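Local atomic coordinates of Emp47p (form2) (Saccharomyces cerevisiae, PDB entry 2A71), a protein that probably takes part in the secretion of glycoproteins and in the exit of EMP46 from the endoplasmic reticulum, and belongs to the legume-like lectin family. Residues V155-R160 and V173-K178; V161-E166 and K185-S190. All coordinates share one frame; numbering follows the deposited sequence.

Interaction 1. Residues V155-R160 and V173-K178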
ATOM      1  N   VAL A 155       6.586  -3.192 -17.024  1.00 35.79           N
ATOM      2  CA  VAL A 155       7.064  -2.100 -16.175  1.00 35.05           C
ATOM      3  C   VAL A 155       6.276  -1.947 -14.874  1.00 33.93           C
ATOM      4  O   VAL A 155       5.071  -2.199 -14.830  1.00 33.93           O
ATOM      5  CB  VAL A 155       7.042  -0.712 -16.875  1.00 35.08           C
ATOM      6  CG1 VAL A 155       8.287  -0.512 -17.682  1.00 35.26           C
ATOM      7  CG2 VAL A 155       5.781  -0.523 -17.737  1.00 35.61           C
ATOM      8  N   PRO A 156       6.960  -1.504 -13.824  1.00 32.57           N
ATOM      9  CA  PRO A 156       6.300  -1.165 -12.561  1.00 31.97           C
ATOM     10  C   PRO A 156       5.449   0.110 -12.636  1.00 31.27           C
ATOM     11  O   PRO A 156       5.686   0.974 -13.474  1.00 30.86           O
ATOM     12  CB  PRO A 156       7.471  -0.974 -11.587  1.00 31.98           C
ATOM     13  CG  PRO A 156       8.705  -1.418 -12.309  1.00 32.01           C
ATOM     14  CD  PRO A 156       8.418  -1.317 -13.750  1.00 32.47           C
ATOM     15  N   SER A 157       4.430   0.177 -11.786  1.00 30.73           N
ATOM     16  CA  SER A 157       3.577   1.353 -11.659  1.00 30.19           C
ATOM     17  C   SER A 157       4.005   2.146 -10.426  1.00 29.34           C
ATOM     18  O   SER A 157       4.565   1.592  -9.487  1.00 29.17           O
ATOM     19  CB  SER A 157       2.100   0.938 -11.556  1.00 30.28           C
ATOM     20  OG  SER A 157       1.384   1.260 -12.747  1.00 31.20           O
ATOM     21  N   THR A 158       3.778   3.452 -10.451  1.00 28.47           N
ATOM     22  CA  THR A 158       4.074   4.284  -9.304  1.00 27.71           C
ATOM     23  C   THR A 158       2.789   4.915  -8.840  1.00 27.27           C
ATOM     24  O   THR A 158       2.181   5.690  -9.583  1.00 27.08           O
ATOM     25  CB  THR A 158       5.091   5.382  -9.646  1.00 27.73           C
ATOM     26  OG1 THR A 158       6.366   4.808  -9.980  1.00 26.89           O
ATOM     27  CG2 THR A 158       5.403   6.225  -8.415  1.00 27.98           C
ATOM     28  N   ILE A 159       2.366   4.569  -7.619  1.00 26.90           N
ATOM     29  CA  ILE A 159       1.248   5.253  -6.982  1.00 26.19           C
ATOM     30  C   ILE A 159       1.750   6.448  -6.189  1.00 26.08           C
ATOM     31  O   ILE A 159       2.634   6.329  -5.350  1.00 25.85           O
ATOM     32  CB  ILE A 159       0.413   4.322  -6.107  1.00 25.94           C
ATOM     33  CG1 ILE A 159      -0.224   3.220  -6.958  1.00 25.72           C
ATOM     34  CG2 ILE A 159      -0.689   5.133  -5.416  1.00 25.71           C
ATOM     35  CD1 ILE A 159      -0.703   2.022  -6.182  1.00 26.12           C
ATOM     36  N   ARG A 160       1.140   7.593  -6.470  1.00 26.09           N
ATOM     37  CA  ARG A 160       1.512   8.871  -5.903  1.00 26.24           C
ATOM     38  C   ARG A 160       0.347   9.366  -5.066  1.00 25.28           C
ATOM     39  O   ARG A 160      -0.726   9.638  -5.570  1.00 24.95           O
ATOM     40  CB  ARG A 160       1.834   9.846  -7.046  1.00 26.84           C
ATOM     41  CG  ARG A 160       2.446  11.184  -6.633  1.00 29.46           C
ATOM     42  CD  ARG A 160       3.343  11.807  -7.709  1.00 33.61           C
ATOM     43  NE  ARG A 160       4.017  13.016  -7.240  1.00 37.41           N
ATOM     44  CZ  ARG A 160       3.444  14.220  -7.132  1.00 40.73           C
ATOM     45  NH1 ARG A 160       2.162  14.398  -7.465  1.00 41.30           N
ATOM     46  NH2 ARG A 160       4.159  15.259  -6.681  1.00 40.92           N
ATOM     47  N   VAL A 173      -4.856  10.581  -5.434  1.00 23.34           N
ATOM     48  CA  VAL A 173      -4.031   9.418  -5.743  1.00 22.95           C
ATOM     49  C   VAL A 173      -3.750   9.392  -7.238  1.00 22.99           C
ATOM     50  O   VAL A 173      -4.643   9.644  -8.001  1.00 22.79           O
ATOM     51  CB  VAL A 173      -4.780   8.113  -5.329  1.00 22.46           C
ATOM     52  CG1 VAL A 173      -4.000   6.879  -5.698  1.00 21.97           C
ATOM     53  CG2 VAL A 173      -5.036   8.124  -3.831  1.00 22.46           C
ATOM     54  N   GLN A 174      -2.535   9.053  -7.659  1.00 23.96           N
ATOM     55  CA  GLN A 174      -2.234   8.895  -9.095  1.00 25.18           C
ATOM     56  C   GLN A 174      -1.444   7.623  -9.447  1.00 25.83           C
ATOM     57  O   GLN A 174      -0.521   7.238  -8.760  1.00 25.44           O
ATOM     58  CB  GLN A 174      -1.426  10.086  -9.615  1.00 25.44           C
ATOM     59  CG  GLN A 174      -2.095  11.464  -9.537  1.00 26.53           C
ATOM     60  CD  GLN A 174      -1.063  12.586  -9.708  1.00 28.61           C
ATOM     61  OE1 GLN A 174      -0.007  12.563  -9.064  1.00 29.37           O
ATOM     62  NE2 GLN A 174      -1.344  13.533 -10.601  1.00 29.51           N
ATOM     63  N   VAL A 175      -1.788   7.003 -10.563  1.00 27.33           N
ATOM     64  CA  VAL A 175      -1.044   5.849 -11.073  1.00 28.54           C
ATOM     65  C   VAL A 175      -0.281   6.279 -12.328  1.00 29.75           C
ATOM     66  O   VAL A 175      -0.881   6.570 -13.336  1.00 29.59           O
ATOM     67  CB  VAL A 175      -2.012   4.694 -11.437  1.00 28.45           C
ATOM     68  CG1 VAL A 175      -1.248   3.483 -11.956  1.00 28.17           C
ATOM     69  CG2 VAL A 175      -2.895   4.333 -10.245  1.00 27.77           C
ATOM     70  N   ASP A 176       1.039   6.329 -12.263  1.00 31.87           N
ATOM     71  CA  ASP A 176       1.859   6.759 -13.414  1.00 33.61           C
ATOM     72  C   ASP A 176       1.512   8.186 -13.908  1.00 35.20           C
ATOM     73  O   ASP A 176       1.292   8.404 -15.104  1.00 35.69           O
ATOM     74  CB  ASP A 176       1.749   5.747 -14.583  1.00 33.49           C
ATOM     75  CG  ASP A 176       2.178   4.337 -14.201  1.00 32.25           C
ATOM     76  OD1 ASP A 176       3.170   4.212 -13.452  1.00 29.67           O
ATOM     77  OD2 ASP A 176       1.590   3.306 -14.623  1.00 29.90           O
ATOM     78  N   ASN A 177       1.462   9.142 -12.978  1.00 36.94           N
ATOM     79  CA  ASN A 177       0.996  10.513 -13.256  1.00 38.20           C
ATOM     80  C   ASN A 177      -0.391  10.591 -13.933  1.00 38.69           C
ATOM     81  O   ASN A 177      -0.749  11.631 -14.476  1.00 39.52           O
ATOM     82  CB  ASN A 177       2.031  11.298 -14.094  1.00 38.53           C
ATOM     83  CG  ASN A 177       3.383  11.476 -13.375  1.00 40.15           C
ATOM     84  OD1 ASN A 177       3.455  11.657 -12.145  1.00 40.39           O
ATOM     85  ND2 ASN A 177       4.463  11.422 -14.154  1.00 42.04           N
ATOM     86  N   LYS A 178      -1.172   9.511 -13.902  1.00 38.87           N
ATOM     87  CA  LYS A 178      -2.526   9.518 -14.459  1.00 39.09           C
ATOM     88  C   LYS A 178      -3.500   9.498 -13.273  1.00 38.80           C
ATOM     89  O   LYS A 178      -3.415   8.616 -12.409  1.00 38.49           O
ATOM     90  CB  LYS A 178      -2.753   8.309 -15.383  1.00 39.53           C
ATOM     91  CG  LYS A 178      -1.779   8.182 -16.603  1.00 41.11           C
ATOM     92  CD  LYS A 178      -1.194   6.741 -16.800  1.00 42.30           C
ATOM     93  CE  LYS A 178      -2.250   5.705 -17.225  1.00 42.90           C
ATOM     94  NZ  LYS A 178      -2.608   4.705 -16.152  1.00 42.16           N
TER
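The carboxylate of Asp176 grips the start of the facing strand with both oxygens: Ser157 OG donates to Asp176 OD2 at 2.8 Å, and Thr158 N to Asp176 OD1 at 3.2 Å. Strands 157-164 and 170-175 form a beta hairpin in one sheet of a legume-lectin-like beta-sandwich, and Asp176 lies in the type I' turn from Val175 to Lys178 that leads into strand 178-183. The Ser157 hydroxyl arrives on the syn side of OD2 but well out of the carboxylate plane, and Thr158 N also meets OD1 from above that plane. With CG beside the backbone N (chi1 -58°), carboxylate and N-H of Asp176 both face Ser157 and Thr158, and the N-H gives a nearly straight bond to Thr158 O, 3.0 Å away. Thr158 is thus held through both N and O, but its N-H is accepted by a side chain where a strand partner would use its carbonyl. Arg160 and Gln174 form the hydrogen-bonded pair, with Arg160 N to Gln174 O at 2.9 Å. On the other face Ile159 CG2 packs alongside Val173 CG1 at 3.8 Å, and Leu122 of the opposing sheet touches Ile159 and Val175. Arg160 NE forms a salt bridge with Glu66, and NH1 bonds to Gln174 OE1 at 3.3 Å, near the guanidinium plane.

Interaction 2. Residues V161-E166 and K185-S190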
ATOM      1  N   VAL A 161       0.565   9.466  -3.774  1.00 24.73           N
ATOM      2  CA  VAL A 161      -0.477   9.873  -2.851  1.00 24.28           C
ATOM      3  C   VAL A 161      -0.119  11.249  -2.331  1.00 24.10           C
ATOM      4  O   VAL A 161       0.905  11.459  -1.690  1.00 22.98           O
ATOM      5  CB  VAL A 161      -0.579   8.885  -1.693  1.00 24.30           C
ATOM      6  CG1 VAL A 161      -1.661   9.322  -0.681  1.00 24.67           C
ATOM      7  CG2 VAL A 161      -0.870   7.486  -2.228  1.00 23.35           C
ATOM      8  N   THR A 162      -0.962  12.206  -2.636  1.00 24.50           N
ATOM      9  CA  THR A 162      -0.673  13.567  -2.247  1.00 25.49           C
ATOM     10  C   THR A 162      -1.777  14.033  -1.315  1.00 25.89           C
ATOM     11  O   THR A 162      -2.939  13.732  -1.531  1.00 26.20           O
ATOM     12  CB  THR A 162      -0.518  14.472  -3.482  1.00 25.35           C
ATOM     13  OG1 THR A 162      -1.762  15.083  -3.788  1.00 25.02           O
ATOM     14  CG2 THR A 162      -0.226  13.657  -4.731  1.00 26.77           C
ATOM     15  N   TYR A 163      -1.398  14.734  -0.263  1.00 26.49           N
ATOM     16  CA  TYR A 163      -2.349  15.225   0.717  1.00 27.44           C
ATOM     17  C   TYR A 163      -2.017  16.678   0.882  1.00 28.75           C
ATOM     18  O   TYR A 163      -0.927  16.997   1.338  1.00 28.51           O
ATOM     19  CB  TYR A 163      -2.179  14.472   2.040  1.00 27.42           C
ATOM     20  CG  TYR A 163      -3.171  14.812   3.130  1.00 24.81           C
ATOM     21  CD1 TYR A 163      -4.531  14.700   2.925  1.00 22.05           C
ATOM     22  CD2 TYR A 163      -2.726  15.216   4.393  1.00 24.32           C
ATOM     23  CE1 TYR A 163      -5.449  15.016   3.960  1.00 22.29           C
ATOM     24  CE2 TYR A 163      -3.623  15.534   5.423  1.00 22.60           C
ATOM     25  CZ  TYR A 163      -4.988  15.432   5.207  1.00 20.47           C
ATOM     26  OH  TYR A 163      -5.863  15.748   6.234  1.00 15.34           O
ATOM     27  N   ASP A 164      -2.946  17.546   0.481  1.00 30.50           N
ATOM     28  CA  ASP A 164      -2.711  18.985   0.378  1.00 31.89           C
ATOM     29  C   ASP A 164      -3.598  19.643   1.404  1.00 33.05           C
ATOM     30  O   ASP A 164      -4.710  20.049   1.088  1.00 33.35           O
ATOM     31  CB  ASP A 164      -3.044  19.474  -1.048  1.00 32.10           C
ATOM     32  CG  ASP A 164      -2.579  20.907  -1.336  1.00 32.66           C
ATOM     33  OD1 ASP A 164      -2.005  21.589  -0.463  1.00 34.15           O
ATOM     34  OD2 ASP A 164      -2.774  21.443  -2.445  1.00 33.89           O
ATOM     35  N   LEU A 165      -3.103  19.701   2.641  1.00 34.74           N
ATOM     36  CA  LEU A 165      -3.781  20.361   3.772  1.00 36.14           C
ATOM     37  C   LEU A 165      -4.222  21.813   3.490  1.00 37.31           C
ATOM     38  O   LEU A 165      -5.338  22.200   3.849  1.00 37.18           O
ATOM     39  CB  LEU A 165      -2.879  20.333   5.016  1.00 36.21           C
ATOM     40  CG  LEU A 165      -3.555  20.225   6.389  1.00 36.95           C
ATOM     41  CD1 LEU A 165      -4.109  21.575   6.889  1.00 38.13           C
ATOM     42  CD2 LEU A 165      -4.644  19.176   6.377  1.00 37.02           C
ATOM     43  N   GLU A 166      -3.374  22.587   2.804  1.00 38.77           N
ATOM     44  CA  GLU A 166      -3.630  24.026   2.576  1.00 40.13           C
ATOM     45  C   GLU A 166      -4.518  24.325   1.346  1.00 40.15           C
ATOM     46  O   GLU A 166      -4.468  25.444   0.815  1.00 40.81           O
ATOM     47  CB  GLU A 166      -2.314  24.835   2.451  1.00 40.64           C
ATOM     48  CG  GLU A 166      -1.078  24.248   3.144  1.00 42.66           C
ATOM     49  CD  GLU A 166       0.014  23.864   2.150  1.00 45.68           C
ATOM     50  OE1 GLU A 166      -0.285  23.192   1.122  1.00 46.83           O
ATOM     51  OE2 GLU A 166       1.180  24.248   2.396  1.00 47.79           O
ATOM     52  N   LYS A 185     -13.198  14.482   1.255  1.00 31.35           N
ATOM     53  CA  LYS A 185     -13.999  13.916   2.327  1.00 32.04           C
ATOM     54  C   LYS A 185     -13.148  13.219   3.385  1.00 32.11           C
ATOM     55  O   LYS A 185     -13.667  12.499   4.220  1.00 32.62           O
ATOM     56  CB  LYS A 185     -15.010  12.928   1.740  1.00 32.29           C
ATOM     57  CG  LYS A 185     -15.970  13.566   0.758  1.00 33.53           C
ATOM     58  CD  LYS A 185     -17.248  12.731   0.556  1.00 36.69           C
ATOM     59  CE  LYS A 185     -18.540  13.457   1.037  1.00 38.74           C
ATOM     60  NZ  LYS A 185     -19.699  12.527   1.313  1.00 39.04           N
ATOM     61  N   VAL A 186     -11.842  13.434   3.347  1.00 32.33           N
ATOM     62  CA  VAL A 186     -10.927  12.742   4.232  1.00 32.43           C
ATOM     63  C   VAL A 186      -9.971  13.766   4.781  1.00 32.42           C
ATOM     64  O   VAL A 186      -9.206  14.381   4.027  1.00 32.40           O
ATOM     65  CB  VAL A 186     -10.130  11.645   3.488  1.00 32.58           C
ATOM     66  CG1 VAL A 186      -8.945  11.188   4.302  1.00 32.91           C
ATOM     67  CG2 VAL A 186     -11.015  10.462   3.184  1.00 33.15           C
ATOM     68  N   ARG A 187     -10.024  13.928   6.097  1.00 32.43           N
ATOM     69  CA  ARG A 187      -9.177  14.848   6.817  1.00 32.52           C
ATOM     70  C   ARG A 187      -8.580  14.081   7.997  1.00 32.47           C
ATOM     71  O   ARG A 187      -9.233  13.859   9.011  1.00 32.15           O
ATOM     72  CB  ARG A 187      -9.978  16.078   7.260  1.00 32.69           C
ATOM     73  CG  ARG A 187      -9.331  16.925   8.356  1.00 33.91           C
ATOM     74  CD  ARG A 187      -8.950  18.329   7.933  1.00 36.22           C
ATOM     75  NE  ARG A 187      -8.208  19.049   8.977  1.00 37.75           N
ATOM     76  CZ  ARG A 187      -7.628  20.240   8.809  1.00 37.92           C
ATOM     77  NH1 ARG A 187      -7.693  20.868   7.637  1.00 37.86           N
ATOM     78  NH2 ARG A 187      -6.968  20.798   9.819  1.00 38.10           N
ATOM     79  N   PHE A 188      -7.335  13.663   7.812  1.00 32.67           N
ATOM     80  CA  PHE A 188      -6.538  13.009   8.825  1.00 33.03           C
ATOM     81  C   PHE A 188      -6.290  13.899  10.048  1.00 33.53           C
ATOM     82  O   PHE A 188      -5.641  14.936   9.933  1.00 33.76           O
ATOM     83  CB  PHE A 188      -5.183  12.625   8.228  1.00 32.84           C
ATOM     84  CG  PHE A 188      -5.277  11.613   7.134  1.00 33.39           C
ATOM     85  CD1 PHE A 188      -5.705  10.313   7.406  1.00 33.81           C
ATOM     86  CD2 PHE A 188      -4.946  11.947   5.830  1.00 33.00           C
ATOM     87  CE1 PHE A 188      -5.799   9.365   6.398  1.00 32.18           C
ATOM     88  CE2 PHE A 188      -5.048  11.009   4.825  1.00 32.92           C
ATOM     89  CZ  PHE A 188      -5.478   9.716   5.111  1.00 32.50           C
ATOM     90  N   PRO A 189      -6.750  13.477  11.223  1.00 33.99           N
ATOM     91  CA  PRO A 189      -6.439  14.197  12.463  1.00 34.47           C
ATOM     92  C   PRO A 189      -4.982  14.009  12.870  1.00 34.75           C
ATOM     93  O   PRO A 189      -4.466  12.882  12.845  1.00 35.26           O
ATOM     94  CB  PRO A 189      -7.338  13.524  13.493  1.00 34.55           C
ATOM     95  CG  PRO A 189      -7.526  12.129  12.954  1.00 34.61           C
ATOM     96  CD  PRO A 189      -7.573  12.280  11.474  1.00 33.92           C
ATOM     97  N   SER A 190      -4.330  15.100  13.258  1.00 34.47           N
ATOM     98  CA  SER A 190      -2.914  15.053  13.583  1.00 34.10           C
ATOM     99  C   SER A 190      -2.595  13.947  14.572  1.00 33.01           C
ATOM    100  O   SER A 190      -3.231  13.836  15.611  1.00 33.92           O
ATOM    101  CB  SER A 190      -2.473  16.408  14.116  1.00 34.42           C
ATOM    102  OG  SER A 190      -2.362  17.325  13.027  1.00 35.84           O
TER
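Tyr163 and Phe188 meet as a T-shaped (edge-to-face) pair, the edge of Phe188 directed at the face of Tyr163, with ring centroids 5.0 Å apart and planes at 70°. The contact ties strand 157-164 of the legume-lectin-like beta-sandwich to the loop that leads from strand 178-183 into strand 191-200, and hence from one sheet to the other. Between the rings, Phe188 CD2 comes nearest, 3.5 Å from Tyr163 CZ, and sits above the phenol towards its rim instead of over its centre. Tyr163 CG is anti to the backbone N (chi1 -176°), which carries the ring away from its strand and brings the hydroxyl to the loop backbone. There Phe188 N donates a weak, bent hydrogen bond to Tyr163 OH at 3.0 Å, with an angle of 125° at the hydrogen. The same residue therefore supplies both an aromatic edge and a backbone N-H to the tyrosine. Val186 O lies at the edge of the phenol, near its plane, 3.8 Å from Tyr163 CE1, while Val186 CG1 leans on a face of the Phe188 ring. Further into the sandwich, Phe188 also makes an edge-to-face pair with Phe86 and touches Leu108, both on strands of the opposing sheet. Closer to the surface, the Leu165 side chain runs nearly perpendicular to that of Arg187. The arginine chain bends at chi2, and both Leu165 methyls, CD1 and CD2, lie 3.7 Å from Arg187 NH1, with CD2 over the guanidinium face, towards the rim of the group.

Overall arrangement
Interactions 1 and 2 use successive parts of one strand: residues 157-160 of strand 157-164 belong to interaction 1 and 161-164 to interaction 2. Their centres lie about 19 Å apart, and apart from this continuity along the chain they do not touch. Interaction 1 is pairing within a sheet, between strands 157-164 and 170-175; interaction 2 brings the later part of the first strand against the loop entering strand 191-200 of the other sheet. Interaction 1 is centred about 12 Å from the centre of the chain and interaction 2 about 17 Å. Both contacts reach the opposing sheet, and their segments alternate along the chain.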